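Long-range contact in putative DD-carboxypeptidase TP_0574 (Treponema pallidum, PDB 1O75), which is a penicillin-binding lipoprotein with zinc-dependent carboxypeptidase activity and may trim peptidoglycan to reduce its cross-linking: residues B[51-63]-B[144-156]. The protein carries 2 engineered substitutions. Sequence-based numbering, arbitrary orientation.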
loop_
_atom_site.group_PDB
_atom_site.type_symbol
_atom_site.label_atom_id
_atom_site.label_comp_id
_atom_site.label_asym_id
_atom_site.label_seq_id
_atom_site.Cartn_x
_atom_site.Cartn_y
_atom_site.Cartn_z
ATOM N N ASP B 51 -27.404 -15.480 -0.146
ATOM C CA ASP B 51 -27.220 -16.465 0.924
ATOM C C ASP B 51 -25.894 -16.195 1.620
ATOM O O ASP B 51 -25.001 -15.592 1.033
ATOM C CB ASP B 51 -27.179 -17.866 0.339
ATOM C CG ASP B 51 -28.355 -18.145 -0.552
ATOM O OD1 ASP B 51 -29.262 -18.886 -0.115
ATOM O OD2 ASP B 51 -28.371 -17.608 -1.687
ATOM N N ALA B 52 -25.758 -16.666 2.858
ATOM C CA ALA B 52 -24.534 -16.449 3.632
ATOM C C ALA B 52 -23.198 -16.753 2.938
ATOM O O ALA B 52 -22.945 -17.877 2.464
ATOM C CB ALA B 52 -24.618 -17.212 4.938
ATOM N N VAL B 53 -22.344 -15.721 2.910
ATOM C CA VAL B 53 -20.994 -15.769 2.332
ATOM C C VAL B 53 -20.055 -16.725 3.115
ATOM O O VAL B 53 -19.398 -16.271 4.051
ATOM C CB VAL B 53 -20.364 -14.331 2.349
ATOM C CG1 VAL B 53 -18.899 -14.361 1.905
ATOM C CG2 VAL B 53 -21.159 -13.400 1.444
ATOM N N SER B 54 -19.991 -18.014 2.737
ATOM C CA SER B 54 -19.133 -19.017 3.405
ATOM C C SER B 54 -17.901 -19.434 2.587
ATOM O O SER B 54 -17.920 -20.460 1.895
ATOM C CB SER B 54 -19.912 -20.284 3.724
ATOM O OG SER B 54 -19.037 -21.249 4.306
ATOM N N ARG B 55 -16.822 -18.678 2.728
ATOM C CA ARG B 55 -15.611 -18.892 1.955
ATOM C C ARG B 55 -14.335 -19.341 2.673
ATOM O O ARG B 55 -14.206 -19.240 3.893
ATOM C CB ARG B 55 -15.305 -17.600 1.213
ATOM C CG ARG B 55 -15.101 -16.429 2.168
ATOM C CD ARG B 55 -15.174 -15.091 1.439
ATOM N NE ARG B 55 -13.873 -14.591 0.997
ATOM C CZ ARG B 55 -13.719 -13.657 0.058
ATOM N NH1 ARG B 55 -14.784 -13.135 -0.540
ATOM N NH2 ARG B 55 -12.505 -13.228 -0.276
ATOM N N ALA B 56 -13.389 -19.812 1.865
ATOM C CA ALA B 56 -12.092 -20.263 2.343
ATOM C C ALA B 56 -11.259 -19.006 2.560
ATOM O O ALA B 56 -11.218 -18.123 1.706
ATOM C CB ALA B 56 -11.436 -21.157 1.298
ATOM N N THR B 57 -10.603 -18.908 3.704
ATOM C CA THR B 57 -9.803 -17.728 3.970
ATOM C C THR B 57 -8.881 -17.860 5.161
ATOM O O THR B 57 -9.067 -18.709 6.022
ATOM C CB THR B 57 -10.692 -16.507 4.206
ATOM O OG1 THR B 57 -9.892 -15.405 4.657
ATOM C CG2 THR B 57 -11.723 -16.819 5.252
ATOM N N HIS B 58 -7.900 -16.962 5.171
ATOM C CA HIS B 58 -6.847 -16.822 6.176
ATOM C C HIS B 58 -7.346 -16.288 7.521
ATOM O O HIS B 58 -6.800 -16.634 8.572
ATOM C CB HIS B 58 -5.803 -15.847 5.637
ATOM C CG HIS B 58 -6.410 -14.617 5.025
ATOM N ND1 HIS B 58 -7.110 -14.646 3.835
ATOM C CD2 HIS B 58 -6.499 -13.345 5.480
ATOM C CE1 HIS B 58 -7.605 -13.447 3.587
ATOM N NE2 HIS B 58 -7.250 -12.640 4.570
ATOM N N GLY B 59 -8.349 -15.408 7.476
ATOM C CA GLY B 59 -8.893 -14.842 8.699
ATOM C C GLY B 59 -8.701 -13.343 8.892
ATOM O O GLY B 59 -9.304 -12.759 9.801
ATOM N N HIS B 60 -7.867 -12.704 8.070
ATOM C CA HIS B 60 -7.660 -11.270 8.236
ATOM C C HIS B 60 -8.946 -10.512 7.957
ATOM O O HIS B 60 -9.237 -9.518 8.604
ATOM C CB HIS B 60 -6.542 -10.769 7.329
ATOM C CG HIS B 60 -5.189 -11.278 7.715
ATOM N ND1 HIS B 60 -4.025 -10.825 7.130
ATOM C CD2 HIS B 60 -4.816 -12.224 8.613
ATOM C CE1 HIS B 60 -2.994 -11.471 7.648
ATOM N NE2 HIS B 60 -3.447 -12.324 8.551
ATOM N N GLY B 61 -9.714 -10.993 6.990
ATOM C CA GLY B 61 -10.970 -10.341 6.677
ATOM C C GLY B 61 -11.951 -10.578 7.817
ATOM O O GLY B 61 -12.814 -9.737 8.103
ATOM N N ALA B 62 -11.813 -11.726 8.479
ATOM C CA ALA B 62 -12.703 -12.055 9.577
ATOM C C ALA B 62 -12.590 -11.013 10.688
ATOM O O ALA B 62 -13.594 -10.594 11.234
ATOM C CB ALA B 62 -12.404 -13.460 10.112
ATOM N N PHE B 63 -11.375 -10.593 11.023
ATOM C CA PHE B 63 -11.202 -9.587 12.067
ATOM C C PHE B 63 -11.928 -8.295 11.703
ATOM O O PHE B 63 -12.627 -7.700 12.518
ATOM C CB PHE B 63 -9.715 -9.250 12.268
ATOM C CG PHE B 63 -9.494 -8.009 13.093
ATOM C CD1 PHE B 63 -9.638 -8.044 14.482
ATOM C CD2 PHE B 63 -9.168 -6.793 12.483
ATOM C CE1 PHE B 63 -9.459 -6.880 15.261
ATOM C CE2 PHE B 63 -8.985 -5.626 13.247
ATOM C CZ PHE B 63 -9.129 -5.665 14.639
ATOM N N GLU B 144 -6.370 -23.834 20.608
ATOM C CA GLU B 144 -6.271 -22.925 19.471
ATOM C C GLU B 144 -6.570 -23.603 18.138
ATOM O O GLU B 144 -6.195 -24.755 17.903
ATOM C CB GLU B 144 -4.867 -22.297 19.445
ATOM C CG GLU B 144 -4.659 -21.197 18.403
ATOM C CD GLU B 144 -3.230 -20.674 18.387
ATOM O OE1 GLU B 144 -2.373 -21.276 19.062
ATOM O OE2 GLU B 144 -2.961 -19.671 17.694
ATOM N N TYR B 145 -7.245 -22.865 17.260
ATOM C CA TYR B 145 -7.611 -23.372 15.942
ATOM C C TYR B 145 -7.228 -22.351 14.884
ATOM O O TYR B 145 -7.482 -21.178 15.063
ATOM C CB TYR B 145 -9.121 -23.610 15.888
ATOM C CG TYR B 145 -9.598 -24.707 16.810
ATOM C CD1 TYR B 145 -9.641 -26.032 16.382
ATOM C CD2 TYR B 145 -9.981 -24.421 18.121
ATOM C CE1 TYR B 145 -10.053 -27.047 17.231
ATOM C CE2 TYR B 145 -10.394 -25.433 18.982
ATOM C CZ TYR B 145 -10.424 -26.742 18.524
ATOM O OH TYR B 145 -10.828 -27.742 19.376
ATOM N N LYS B 146 -6.618 -22.812 13.800
ATOM C CA LYS B 146 -6.221 -21.943 12.700
ATOM C C LYS B 146 -7.435 -21.717 11.785
ATOM O O LYS B 146 -8.003 -22.671 11.246
ATOM C CB LYS B 146 -5.109 -22.600 11.893
ATOM C CG LYS B 146 -4.677 -21.838 10.632
ATOM C CD LYS B 146 -3.574 -22.599 9.923
ATOM C CE LYS B 146 -3.618 -22.466 8.408
ATOM N NZ LYS B 146 -2.641 -21.469 7.882
ATOM N N ILE B 147 -7.819 -20.455 11.617
ATOM C CA ILE B 147 -8.961 -20.102 10.770
ATOM C C ILE B 147 -8.808 -20.636 9.352
ATOM O O ILE B 147 -7.757 -20.479 8.730
ATOM C CB ILE B 147 -9.140 -18.567 10.733
ATOM C CG1 ILE B 147 -9.564 -18.091 12.121
ATOM C CG2 ILE B 147 -10.185 -18.168 9.640
ATOM C CD1 ILE B 147 -9.546 -16.579 12.322
ATOM N N THR B 148 -9.838 -21.308 8.843
ATOM C CA THR B 148 -9.774 -21.810 7.471
ATOM C C THR B 148 -10.952 -21.336 6.600
ATOM O O THR B 148 -10.852 -21.308 5.369
ATOM C CB THR B 148 -9.754 -23.344 7.420
ATOM O OG1 THR B 148 -10.915 -23.854 8.089
ATOM C CG2 THR B 148 -8.482 -23.882 8.073
ATOM N N ASN B 149 -12.063 -20.979 7.241
ATOM C CA ASN B 149 -13.250 -20.524 6.515
ATOM C C ASN B 149 -13.970 -19.463 7.307
ATOM O O ASN B 149 -13.879 -19.417 8.537
ATOM C CB ASN B 149 -14.236 -21.678 6.277
ATOM C CG ASN B 149 -13.652 -22.786 5.444
ATOM O OD1 ASN B 149 -13.761 -22.791 4.216
ATOM N ND2 ASN B 149 -13.000 -23.736 6.112
ATOM N N VAL B 150 -14.705 -18.611 6.594
ATOM C CA VAL B 150 -15.474 -17.561 7.231
ATOM C C VAL B 150 -16.830 -17.528 6.542
ATOM O O VAL B 150 -16.933 -17.764 5.333
ATOM C CB VAL B 150 -14.791 -16.189 7.090
ATOM C CG1 VAL B 150 -15.630 -15.120 7.776
ATOM C CG2 VAL B 150 -13.389 -16.244 7.723
ATOM N N LYS B 151 -17.865 -17.252 7.316
ATOM C CA LYS B 151 -19.215 -17.198 6.782
ATOM C C LYS B 151 -19.824 -15.926 7.339
ATOM O O LYS B 151 -19.847 -15.731 8.552
ATOM C CB LYS B 151 -20.000 -18.435 7.240
ATOM C CG LYS B 151 -21.426 -18.524 6.729
ATOM C CD LYS B 151 -22.071 -19.844 7.127
ATOM C CE LYS B 151 -23.589 -19.760 7.053
ATOM N NZ LYS B 151 -24.275 -21.026 7.499
ATOM N N VAL B 152 -20.266 -15.038 6.446
ATOM C CA VAL B 152 -20.869 -13.779 6.852
ATOM C C VAL B 152 -22.359 -13.795 6.461
ATOM O O VAL B 152 -22.689 -13.980 5.290
ATOM C CB VAL B 152 -20.146 -12.614 6.169
ATOM C CG1 VAL B 152 -20.625 -11.282 6.771
ATOM C CG2 VAL B 152 -18.625 -12.786 6.341
ATOM N N HIS B 153 -23.242 -13.579 7.434
ATOM C CA HIS B 153 -24.689 -13.648 7.205
ATOM C C HIS B 153 -25.403 -12.347 6.903
ATOM O O HIS B 153 -26.479 -12.353 6.289
ATOM C CB HIS B 153 -25.396 -14.239 8.425
ATOM C CG HIS B 153 -24.975 -15.632 8.758
ATOM N ND1 HIS B 153 -25.526 -16.827 8.443
ATOM C CD2 HIS B 153 -23.861 -15.910 9.522
ATOM C CE1 HIS B 153 -24.741 -17.798 9.022
ATOM N NE2 HIS B 153 -23.744 -17.218 9.668
ATOM N N GLY B 154 -24.825 -11.250 7.380
ATOM C CA GLY B 154 -25.439 -9.956 7.212
ATOM C C GLY B 154 -24.862 -8.911 8.146
ATOM O O GLY B 154 -23.730 -9.030 8.624
ATOM N N MET B 155 -25.660 -7.898 8.424
ATOM C CA MET B 155 -25.233 -6.770 9.228
ATOM C C MET B 155 -25.835 -6.754 10.623
ATOM O O MET B 155 -27.039 -6.941 10.800
ATOM C CB MET B 155 -25.563 -5.478 8.464
ATOM C CG MET B 155 -24.797 -5.366 7.129
ATOM S SD MET B 155 -25.711 -4.383 5.933
ATOM C CE MET B 155 -26.744 -5.696 5.236
ATOM N N LYS B 156 -24.983 -6.538 11.620
ATOM C CA LYS B 156 -25.450 -6.534 13.006
ATOM C C LYS B 156 -26.237 -5.294 13.378
ATOM O O LYS B 156 -27.183 -5.386 14.160
ATOM C CB LYS B 156 -24.267 -6.691 13.988
ATOM C CG LYS B 156 -23.606 -8.057 13.957
ATOM C CD LYS B 156 -22.610 -8.230 15.124
ATOM C CE LYS B 156 -21.477 -7.239 15.045
ATOM N NZ LYS B 156 -20.539 -7.296 16.230
HETATM O O HOH W 1 -5.362 -18.888 9.059
#
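Val150 carries more of this contact than any other residue: its backbone bonds to Arg55 while its side chain packs against Ala62. The two backbone bonds form one antiparallel hydrogen-bonded pair, Arg55 N to Val150 O (2.8 Å) and Val150 N to Arg55 O (2.8 Å), each donor lying almost on the line of the accepting carbonyl. A second such pair joins Val53 to Val152, although the place of Val53 O is less sure, so the register rests mainly on Arg55 and Val150. With the strands 53-56 and 144-155 at 165°, the short strand is an antiparallel partner along the longer one. At its end Thr57 N still reaches Thr148 O (2.9 Å, N-H...O 168°), but from well above the carbonyl plane. Thr148 and Asn149 also form a classic bulge opposite Leu74 of strand 69-85.

Val150 holds CG1 anti to N (chi1 -180°), which places CG2 next to the backbone N, against Ala62 CB (3.8 Å) at the start of helix 60-65; Val71 of strand 69-85 also meets this valine. Ile147 sets CG2 over Gly59 CA (3.7 Å), and an ST turn, Gly59 N to Thr57 OG1 (3.2 Å), ties the chain just before the helix. A water lies within hydrogen-bonding distance of both His58 O and Ile147 O.

Farther along, Ala52 CB touches Lys151 CE (3.5 Å, tight) and, obliquely, the His153 ring at ND1 (3.6 Å), while His153 NE2 bonds to Glu72. Lys151 runs extended past Ser54, its CG near Ser54 CB, and lines a xenon pocket with Glu72, Leu74 and Met104.

Main-chain hydrogen bonds thus hold the strands, whereas aliphatic contacts join strand 144-155 to the helix start: Val150 meets Ala62 within it and Ile147 the N-cap Gly59.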